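Side-chain contacts in D-3-phosphoglycerate dehydrogenase-related protein (Vibrio cholerae, PDB 4S1V), which probably catalyses the NAD-dependent interconversion of a D-2-hydroxy acid, perhaps 3-phosphoglycerate, and the matching 2-keto acid: residues 29-34 / 46-51; 63-68 / 92-97; 194-199 / 219-224; 223-228 / 241-246. One frame throughout, in Å; residues are numbered along the deposited sequence.

Contact 1: 29-34 / 46-51; sequences TVFNDS and KPFEAL
The hydroxyl oxygen of Thr29 is the polar atom to look at first: OG1 lies in the ring plane of Phe48, at its edge, 3.6 Å from CZ of that ring. Thr29 CB follows close behind, 3.7 Å from Phe48 CZ. Around the Thr29 CA-CB bond, OG1 sits beside the backbone N (chi1 -53°), which turns CG2 the other way; that methyl rests 3.7 Å above the plane of the Phe31 ring, toward its rim. Thr29 thus touches both phenyl groups with different branches. The rings themselves approach from opposite directions and meet where Phe31 CE2 and Phe48 CE2 come within 4.0 Å, with Phe48 CE2 near the plane of the Phe31 ring. The backbones stay well apart, because strand 3-6 runs between strands 27-30 and 50-53 in the parallel sheet, and Phe48 packs on Ala5 of that intervening strand. Lys3 makes a cation-pi interaction with Phe48, while Phe31 also touches Arg44 of helix 38-45. No hydrogen bond links the two segments, so cohesion here rests on van der Waals contact, probably helped slightly by the aryl C-H dipoles facing the threonine oxygen.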
# COMPACT_ATOMS: atom_id res chain seq x y z
N THR C 29 8.12 31.21 -30.78
CA THR C 29 7.61 29.85 -30.57
C THR C 29 8.13 29.30 -29.24
O THR C 29 9.34 29.34 -28.97
CB THR C 29 8.04 28.88 -31.70
OG1 THR C 29 7.68 29.43 -32.97
CG2 THR C 29 7.37 27.51 -31.52
N VAL C 30 7.21 28.81 -28.42
CA VAL C 30 7.53 28.19 -27.14
C VAL C 30 7.36 26.67 -27.24
O VAL C 30 6.26 26.17 -27.47
CB VAL C 30 6.64 28.72 -26.00
CG1 VAL C 30 7.11 28.17 -24.67
CG2 VAL C 30 6.65 30.25 -25.98
N PHE C 31 8.46 25.95 -27.05
CA PHE C 31 8.41 24.49 -27.05
C PHE C 31 8.18 23.95 -25.64
O PHE C 31 8.57 24.58 -24.66
CB PHE C 31 9.64 23.90 -27.72
CG PHE C 31 9.72 24.20 -29.19
CD1 PHE C 31 8.91 23.51 -30.09
CD2 PHE C 31 10.57 25.19 -29.67
CE1 PHE C 31 8.96 23.80 -31.45
CE2 PHE C 31 10.63 25.48 -31.02
CZ PHE C 31 9.82 24.79 -31.91
N ASN C 32 7.54 22.79 -25.55
CA ASN C 32 7.03 22.27 -24.28
C ASN C 32 7.49 20.86 -23.96
O ASN C 32 7.36 20.38 -22.83
CB ASN C 32 5.49 22.31 -24.26
CG ASN C 32 4.93 23.69 -24.58
OD1 ASN C 32 4.02 23.82 -25.40
ND2 ASN C 32 5.46 24.72 -23.93
N ASP C 33 8.02 20.17 -24.97
CA ASP C 33 8.48 18.81 -24.79
C ASP C 33 9.96 18.81 -24.43
O ASP C 33 10.65 19.81 -24.59
CB ASP C 33 8.18 17.94 -26.02
CG ASP C 33 8.73 18.53 -27.32
OD1 ASP C 33 9.39 19.59 -27.30
OD2 ASP C 33 8.47 17.92 -28.39
N SER C 34 10.43 17.69 -23.91
CA SER C 34 11.84 17.54 -23.61
C SER C 34 12.49 16.77 -24.75
O SER C 34 12.23 15.58 -24.94
CB SER C 34 12.02 16.83 -22.27
OG SER C 34 13.35 16.36 -22.14
N LYS C 46 16.38 25.32 -36.78
CA LYS C 46 17.01 25.94 -37.96
C LYS C 46 16.59 27.40 -38.24
O LYS C 46 17.46 28.26 -38.36
CB LYS C 46 16.87 25.08 -39.22
CG LYS C 46 17.99 24.06 -39.37
CD LYS C 46 18.45 23.94 -40.81
CE LYS C 46 19.49 22.83 -40.96
NZ LYS C 46 20.79 23.10 -40.28
N PRO C 47 15.27 27.68 -38.31
CA PRO C 47 14.85 29.03 -38.71
C PRO C 47 15.01 30.11 -37.63
O PRO C 47 14.69 31.28 -37.87
CB PRO C 47 13.37 28.85 -39.04
CG PRO C 47 12.93 27.75 -38.14
CD PRO C 47 14.10 26.81 -38.06
N PHE C 48 15.49 29.74 -36.44
CA PHE C 48 15.52 30.68 -35.32
C PHE C 48 16.81 31.48 -35.22
O PHE C 48 17.90 30.97 -35.47
CB PHE C 48 15.20 29.97 -34.01
CG PHE C 48 13.78 29.52 -33.90
CD1 PHE C 48 12.76 30.44 -33.68
CD2 PHE C 48 13.44 28.18 -34.05
CE1 PHE C 48 11.44 30.03 -33.59
CE2 PHE C 48 12.13 27.76 -33.96
CZ PHE C 48 11.13 28.68 -33.73
N GLU C 49 16.65 32.75 -34.86
CA GLU C 49 17.76 33.70 -34.74
C GLU C 49 18.18 33.92 -33.28
O GLU C 49 19.31 34.34 -33.01
CB GLU C 49 17.38 35.04 -35.39
CG GLU C 49 17.11 34.94 -36.89
CD GLU C 49 16.39 36.16 -37.44
OE1 GLU C 49 15.16 36.28 -37.23
OE2 GLU C 49 17.05 37.00 -38.10
N ALA C 50 17.27 33.65 -32.35
CA ALA C 50 17.56 33.71 -30.92
C ALA C 50 16.93 32.53 -30.20
O ALA C 50 15.80 32.14 -30.51
CB ALA C 50 17.06 35.02 -30.31
N LEU C 51 17.66 31.97 -29.24
CA LEU C 51 17.11 30.96 -28.33
C LEU C 51 17.09 31.51 -26.92
O LEU C 51 18.06 32.15 -26.49
CB LEU C 51 17.96 29.69 -28.31
CG LEU C 51 18.26 28.88 -29.56
CD1 LEU C 51 19.21 27.77 -29.16
CD2 LEU C 51 16.98 28.32 -30.17

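Contact 2: 63-68 / 92-97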
# COMPACT_ATOMS: atom_id res chain seq x y z
N ASN C 63 27.87 20.42 -31.68
CA ASN C 63 26.95 19.85 -32.65
C ASN C 63 25.76 20.77 -32.94
O ASN C 63 25.42 21.00 -34.10
CB ASN C 63 26.47 18.47 -32.17
CG ASN C 63 25.61 17.76 -33.19
OD1 ASN C 63 25.88 17.80 -34.39
ND2 ASN C 63 24.57 17.08 -32.72
N LEU C 64 25.14 21.32 -31.90
CA LEU C 64 24.05 22.28 -32.08
C LEU C 64 24.55 23.54 -32.79
O LEU C 64 23.97 23.97 -33.78
CB LEU C 64 23.39 22.65 -30.74
CG LEU C 64 22.42 21.69 -30.04
CD1 LEU C 64 21.65 22.43 -28.96
CD2 LEU C 64 21.46 21.03 -31.02
N LEU C 65 25.63 24.12 -32.27
CA LEU C 65 26.19 25.36 -32.81
C LEU C 65 26.68 25.21 -34.25
O LEU C 65 26.56 26.13 -35.05
CB LEU C 65 27.34 25.85 -31.91
CG LEU C 65 26.97 26.26 -30.47
CD1 LEU C 65 28.16 26.09 -29.54
CD2 LEU C 65 26.45 27.69 -30.42
N ALA C 66 27.23 24.03 -34.57
CA ALA C 66 27.73 23.76 -35.92
C ALA C 66 26.61 23.73 -36.95
O ALA C 66 26.84 24.03 -38.12
CB ALA C 66 28.52 22.45 -35.94
N HIS C 67 25.39 23.38 -36.52
CA HIS C 67 24.29 23.16 -37.45
C HIS C 67 23.15 24.13 -37.34
O HIS C 67 22.04 23.85 -37.83
CB HIS C 67 23.80 21.73 -37.32
CG HIS C 67 24.85 20.72 -37.67
ND1 HIS C 67 25.22 20.47 -38.94
CD2 HIS C 67 25.64 19.90 -36.86
CE1 HIS C 67 26.19 19.54 -38.95
NE2 HIS C 67 26.45 19.19 -37.68
N LEU C 68 23.40 25.27 -36.71
CA LEU C 68 22.40 26.32 -36.59
C LEU C 68 22.99 27.68 -37.02
O LEU C 68 23.28 28.53 -36.17
CB LEU C 68 21.83 26.38 -35.17
CG LEU C 68 21.00 25.18 -34.68
CD1 LEU C 68 20.68 25.31 -33.20
CD2 LEU C 68 19.71 25.02 -35.48
N TYR C 92 31.40 30.42 -32.82
CA TYR C 92 30.43 30.19 -33.90
C TYR C 92 29.58 31.41 -34.20
O TYR C 92 28.55 31.30 -34.87
CB TYR C 92 29.53 29.00 -33.58
CG TYR C 92 30.18 27.68 -33.90
CD1 TYR C 92 30.97 27.03 -32.96
CD2 TYR C 92 30.00 27.08 -35.15
CE1 TYR C 92 31.57 25.83 -33.24
CE2 TYR C 92 30.61 25.86 -35.44
CZ TYR C 92 31.39 25.25 -34.48
OH TYR C 92 32.00 24.05 -34.74
N GLY C 93 30.02 32.57 -33.71
CA GLY C 93 29.31 33.83 -33.93
C GLY C 93 28.01 33.96 -33.15
O GLY C 93 27.11 34.69 -33.57
N VAL C 94 27.90 33.27 -32.03
CA VAL C 94 26.69 33.38 -31.22
C VAL C 94 26.96 34.16 -29.95
O VAL C 94 27.83 33.78 -29.15
CB VAL C 94 26.06 32.00 -30.90
CG1 VAL C 94 24.78 32.18 -30.09
CG2 VAL C 94 25.78 31.24 -32.19
N THR C 95 26.25 35.27 -29.80
CA THR C 95 26.27 36.07 -28.58
C THR C 95 25.49 35.34 -27.50
O THR C 95 24.38 34.86 -27.73
CB THR C 95 25.64 37.47 -28.81
OG1 THR C 95 26.25 38.08 -29.94
CG2 THR C 95 25.84 38.38 -27.59
N VAL C 96 26.10 35.24 -26.32
CA VAL C 96 25.43 34.71 -25.13
C VAL C 96 25.24 35.82 -24.10
O VAL C 96 26.21 36.38 -23.60
CB VAL C 96 26.21 33.53 -24.51
CG1 VAL C 96 25.55 33.07 -23.21
CG2 VAL C 96 26.30 32.38 -25.50
N LEU C 97 23.99 36.14 -23.81
CA LEU C 97 23.67 37.11 -22.76
C LEU C 97 23.04 36.40 -21.56
O LEU C 97 22.24 35.47 -21.72
CB LEU C 97 22.75 38.21 -23.30
CG LEU C 97 23.29 39.13 -24.41
CD1 LEU C 97 22.18 39.99 -25.02
CD2 LEU C 97 24.42 40.01 -23.90
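Leu65 and Tyr92 form the close part of this contact. The Leu65 CB lies over one face of the tyrosine ring, 4.2 Å from its centroid and 23° off the ring normal, a CH-pi approach, and the peptide joining Leu65 to Ala66 also lies over a face of the ring. Leu65 O comes to 3.6 Å from Tyr92 CD2, and Ala66 CA is equally near Tyr92 CE2, so the phenol is laid against helix backbone as much as against side chains. Deeper in, the leucine reaches Val94: Leu65 CD2 is 4.0 Å from Val94 CG2. That methyl stands beside the valine's own backbone N, since CG1 takes the anti place (chi1 -179°). Leu65 and Val94 are both buried, and Leu65 packs further on Leu88 and Cys89.

Toward solvent the fit slackens. Ala66 is exposed, and its side chain adds a single methyl, CB lying 4.0 Å from Tyr92 OH; the hydroxyl finds its polar partner in Glu62, hydrogen-bonding to OE2 near the start of the same helix, which helps to fix the ring along it. Gly93, also exposed, is the C-prime residue of the Schellman motif that ends helix 86-91, its positive phi turning the chain from Tyr92 toward Val94. The contact therefore joins helix 62-66 to the turn between helix 86-91 and strand 95-98, an outermost strand of the five-stranded parallel sheet, whose Thr95 and Leu97 pair with strand 73-76 and its approach.

Contact 3: 194-199 / 219-224; sequences ADKAEF and IVTKQD
Lys196 and Asp224 are joined by a salt bridge in which NZ gives a 2.7 Å hydrogen bond to OD2, on the syn lone pair, the side facing OD1. The lysine arrives across the aspartate at about a right angle; its chain runs extended from the helix and then bends at chi3 (74°), which carries CE alongside the carboxylate as well, 3.3 Å from Asp224 OD1. OD2 has a second donor. Thr221 N points at it from 2.9 Å in an almost straight bond (178°), arriving from 42° above the carboxylate plane. In return, Asp224 N gives a 3.0 Å bond to Thr221 OG1. Gripped by one charged and one peptide donor, the carboxylate is held in orientation and would probably favour its ionised form.

The other helix has its own cap: Asp195 OD1 accepts from Glu198 N at 2.8 Å, while Glu198 OE2 takes Ala194 N. Beyond the polar core the contact thins out. Ile219 O stands 3.5 Å from Lys196 NZ, and Trp153 of strand 150-153 is touched by both Lys196 and Ile219. Lys222, on the same helix as Asp224, makes a salt bridge to Asp27 of the second subunit. The whole is a surface tie between the N-terminal ends of helices 196-202 and 222-226 in the Rossmann-type NAD-binding domain, and the Thr221-Asp224 pair is a capping box, a common N-terminal helix motif, here with a lysine from helix 196-202 added to its carboxylate.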
# COMPACT_ATOMS: atom_id res chain seq x y z
N ALA C 194 33.70 21.04 12.87
CA ALA C 194 35.15 20.91 12.96
C ALA C 194 35.74 20.36 11.66
O ALA C 194 36.79 20.82 11.21
CB ALA C 194 35.54 20.02 14.13
N ASP C 195 35.07 19.36 11.10
CA ASP C 195 35.41 18.79 9.79
C ASP C 195 34.19 18.12 9.16
O ASP C 195 33.11 18.09 9.77
CB ASP C 195 36.61 17.82 9.89
CG ASP C 195 36.39 16.71 10.91
OD1 ASP C 195 35.26 16.19 11.03
OD2 ASP C 195 37.37 16.34 11.59
N LYS C 196 34.37 17.60 7.95
CA LYS C 196 33.31 16.93 7.20
C LYS C 196 32.79 15.71 7.96
O LYS C 196 31.58 15.46 7.99
CB LYS C 196 33.80 16.55 5.79
CG LYS C 196 32.75 15.89 4.91
CD LYS C 196 33.24 15.60 3.49
CE LYS C 196 34.19 14.42 3.42
NZ LYS C 196 34.19 13.81 2.07
N ALA C 197 33.72 14.96 8.56
CA ALA C 197 33.36 13.78 9.36
C ALA C 197 32.38 14.12 10.50
O ALA C 197 31.36 13.46 10.66
CB ALA C 197 34.61 13.08 9.90
N GLU C 198 32.67 15.17 11.27
CA GLU C 198 31.74 15.63 12.31
C GLU C 198 30.39 16.07 11.72
O GLU C 198 29.34 15.82 12.31
CB GLU C 198 32.37 16.77 13.13
CG GLU C 198 31.37 17.57 13.95
CD GLU C 198 32.01 18.58 14.89
OE1 GLU C 198 32.68 18.17 15.86
OE2 GLU C 198 31.82 19.79 14.67
N PHE C 199 30.43 16.73 10.57
CA PHE C 199 29.23 17.25 9.91
C PHE C 199 28.27 16.12 9.56
O PHE C 199 27.09 16.19 9.91
CB PHE C 199 29.62 18.08 8.68
CG PHE C 199 28.44 18.66 7.92
CD1 PHE C 199 27.64 19.64 8.49
CD2 PHE C 199 28.16 18.23 6.62
CE1 PHE C 199 26.57 20.18 7.78
CE2 PHE C 199 27.10 18.77 5.91
CZ PHE C 199 26.30 19.74 6.49
N ILE C 219 31.94 15.36 -4.30
CA ILE C 219 32.43 15.78 -2.98
C ILE C 219 31.76 15.03 -1.81
O ILE C 219 32.39 14.81 -0.77
CB ILE C 219 32.40 17.31 -2.79
CG1 ILE C 219 33.35 17.72 -1.65
CG2 ILE C 219 30.98 17.82 -2.59
CD1 ILE C 219 33.80 19.16 -1.70
N VAL C 220 30.50 14.64 -1.97
CA VAL C 220 29.88 13.71 -1.04
C VAL C 220 30.16 12.28 -1.53
O VAL C 220 29.79 11.91 -2.64
CB VAL C 220 28.35 13.94 -0.88
CG1 VAL C 220 27.80 13.06 0.23
CG2 VAL C 220 28.04 15.41 -0.60
N THR C 221 30.85 11.50 -0.70
CA THR C 221 31.17 10.11 -1.03
C THR C 221 30.15 9.18 -0.40
O THR C 221 29.42 9.58 0.52
CB THR C 221 32.56 9.70 -0.48
OG1 THR C 221 32.50 9.66 0.96
CG2 THR C 221 33.65 10.67 -0.95
N LYS C 222 30.11 7.93 -0.88
CA LYS C 222 29.27 6.90 -0.28
C LYS C 222 29.60 6.73 1.20
O LYS C 222 28.71 6.53 2.03
CB LYS C 222 29.42 5.55 -1.01
CG LYS C 222 28.47 4.47 -0.52
CD LYS C 222 28.65 3.17 -1.29
CE LYS C 222 27.43 2.28 -1.13
NZ LYS C 222 27.50 1.12 -2.06
N GLN C 223 30.88 6.82 1.53
CA GLN C 223 31.36 6.73 2.91
C GLN C 223 30.79 7.86 3.78
O GLN C 223 30.42 7.63 4.93
CB GLN C 223 32.90 6.68 2.95
CG GLN C 223 33.51 5.40 2.36
CD GLN C 223 33.77 5.46 0.84
OE1 GLN C 223 33.04 6.11 0.07
NE2 GLN C 223 34.83 4.77 0.41
N ASP C 224 30.69 9.06 3.23
CA ASP C 224 30.05 10.19 3.91
C ASP C 224 28.58 9.89 4.25
O ASP C 224 28.14 10.12 5.37
CB ASP C 224 30.13 11.47 3.08
CG ASP C 224 31.56 11.95 2.85
OD1 ASP C 224 32.44 11.69 3.71
OD2 ASP C 224 31.79 12.61 1.82

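Contact 4: 223-228 / 241-246; sequences QDLLAM and ELVESG
Leu225 faces Val243 with their CA atoms 9.2 Å apart, and Gln223 stands similarly across from Glu244, so side chains alone bridge the two backbones. Here, in the Rossmann-type NAD-binding domain, helix 222-226 leads into strand 233-236, and the loop 241-246 follows that strand on its way to helix 247-254. The helix unwinds in short turns, with Ala227 N bonded to Asp224 O and Met228 N to Leu225 O. Segment 241-246 starts on the end of a 3-10 turn, pairs through Leu242 and Glu244 with the backbone of Val220, and ends at Gly246, the N-cap of helix 247-254.

The buried half of the contact is apolar: Leu225 CD1 meets Val243 CG1 at 4.2 Å. Val243 CG1 is the methyl anti to the backbone N (chi1 -177°), and both residues also pack on Phe234 of strand 233-236. Nearer the surface, Gln223 bends at chi2 (88°), bringing its amide end closer to Glu244, whose chain is extended. The amide and carboxylate planes are turned 69° against each other, and no hydrogen bond joins them. Glu244 spends its charge on the helix start instead: OE1 accepts from Lys222 N, a peptide N-H in the first turn, where the helix dipole would probably welcome a negative group. That same OE1 is the glutamate atom nearest Gln223, 3.9 Å from its OE1.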
# COMPACT_ATOMS: atom_id res chain seq x y z
N GLN C 223 30.88 6.82 1.53
CA GLN C 223 31.36 6.73 2.91
C GLN C 223 30.79 7.86 3.78
O GLN C 223 30.42 7.63 4.93
CB GLN C 223 32.90 6.68 2.95
CG GLN C 223 33.51 5.40 2.36
CD GLN C 223 33.77 5.46 0.84
OE1 GLN C 223 33.04 6.11 0.07
NE2 GLN C 223 34.83 4.77 0.41
N ASP C 224 30.69 9.06 3.23
CA ASP C 224 30.05 10.19 3.91
C ASP C 224 28.58 9.89 4.25
O ASP C 224 28.14 10.12 5.37
CB ASP C 224 30.13 11.47 3.08
CG ASP C 224 31.56 11.95 2.85
OD1 ASP C 224 32.44 11.69 3.71
OD2 ASP C 224 31.79 12.61 1.82
N LEU C 225 27.83 9.38 3.27
CA LEU C 225 26.44 8.99 3.51
C LEU C 225 26.32 7.92 4.58
O LEU C 225 25.43 7.99 5.44
CB LEU C 225 25.76 8.52 2.22
CG LEU C 225 25.69 9.49 1.04
CD1 LEU C 225 25.02 8.82 -0.14
CD2 LEU C 225 24.95 10.78 1.41
N LEU C 226 27.23 6.94 4.55
CA LEU C 226 27.19 5.81 5.50
C LEU C 226 27.50 6.21 6.94
O LEU C 226 27.12 5.51 7.88
CB LEU C 226 28.11 4.68 5.04
CG LEU C 226 27.66 3.91 3.79
CD1 LEU C 226 28.84 3.17 3.16
CD2 LEU C 226 26.52 2.96 4.11
N ALA C 227 28.19 7.34 7.09
CA ALA C 227 28.53 7.87 8.41
C ALA C 227 27.38 8.67 9.03
O ALA C 227 27.53 9.21 10.13
CB ALA C 227 29.79 8.73 8.32
N MET C 228 26.24 8.73 8.34
CA MET C 228 25.10 9.51 8.84
C MET C 228 24.28 8.72 9.85
O MET C 228 24.37 7.49 9.90
CB MET C 228 24.22 9.99 7.67
CG MET C 228 24.83 11.14 6.86
SD MET C 228 23.88 11.68 5.42
CE MET C 228 22.52 12.53 6.22
N GLU C 241 25.25 15.42 -9.07
CA GLU C 241 26.67 15.11 -9.32
C GLU C 241 27.64 15.56 -8.20
O GLU C 241 28.84 15.21 -8.23
CB GLU C 241 27.09 15.69 -10.68
CG GLU C 241 26.32 15.13 -11.87
CD GLU C 241 25.08 15.94 -12.26
OE1 GLU C 241 24.53 16.68 -11.42
OE2 GLU C 241 24.65 15.82 -13.44
N LEU C 242 27.14 16.32 -7.23
CA LEU C 242 27.88 16.61 -5.99
C LEU C 242 28.12 15.34 -5.18
O LEU C 242 29.05 15.27 -4.38
CB LEU C 242 27.11 17.60 -5.12
CG LEU C 242 26.94 19.03 -5.63
CD1 LEU C 242 25.93 19.78 -4.77
CD2 LEU C 242 28.27 19.77 -5.64
N VAL C 243 27.27 14.35 -5.41
CA VAL C 243 27.28 13.10 -4.67
C VAL C 243 27.79 11.99 -5.59
O VAL C 243 27.34 11.86 -6.73
CB VAL C 243 25.87 12.75 -4.14
CG1 VAL C 243 25.89 11.48 -3.30
CG2 VAL C 243 25.31 13.91 -3.33
N GLU C 244 28.74 11.22 -5.08
CA GLU C 244 29.31 10.08 -5.79
C GLU C 244 28.24 9.28 -6.53
O GLU C 244 27.23 8.90 -5.95
CB GLU C 244 30.06 9.20 -4.79
CG GLU C 244 30.59 7.90 -5.36
CD GLU C 244 31.10 6.97 -4.27
OE1 GLU C 244 31.70 7.45 -3.29
OE2 GLU C 244 30.88 5.74 -4.40
N SER C 245 28.50 9.00 -7.81
CA SER C 245 27.52 8.37 -8.70
C SER C 245 26.93 7.08 -8.15
O SER C 245 27.67 6.15 -7.82
CB SER C 245 28.13 8.12 -10.08
OG SER C 245 27.27 7.32 -10.86
N GLY C 246 25.61 7.04 -8.03
CA GLY C 246 24.88 5.86 -7.55
C GLY C 246 24.83 5.69 -6.04
O GLY C 246 24.06 4.89 -5.52

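Along the chain the contacts come in order, and they fall into two groups. Contacts 1 and 2 belong to the five-stranded parallel sheet, their centres 14 Å apart, and they touch where Lys46 NZ bonds to His67 O; strand 50-53 of the first is followed directly by helix 62-66 of the second. Contacts 3 and 4 lie in the seven-stranded NAD-binding domain, centres 8 Å apart, sharing helix 222-226 with Gln223 and Asp224, and joined by probable backbone hydrogen bonds from Val220 to Leu242 and Glu244. Between the groups, centres are 37 to 43 Å apart, consistent with the two-domain build of this dehydrogenase family, whose members have the active site in the cleft between the domains.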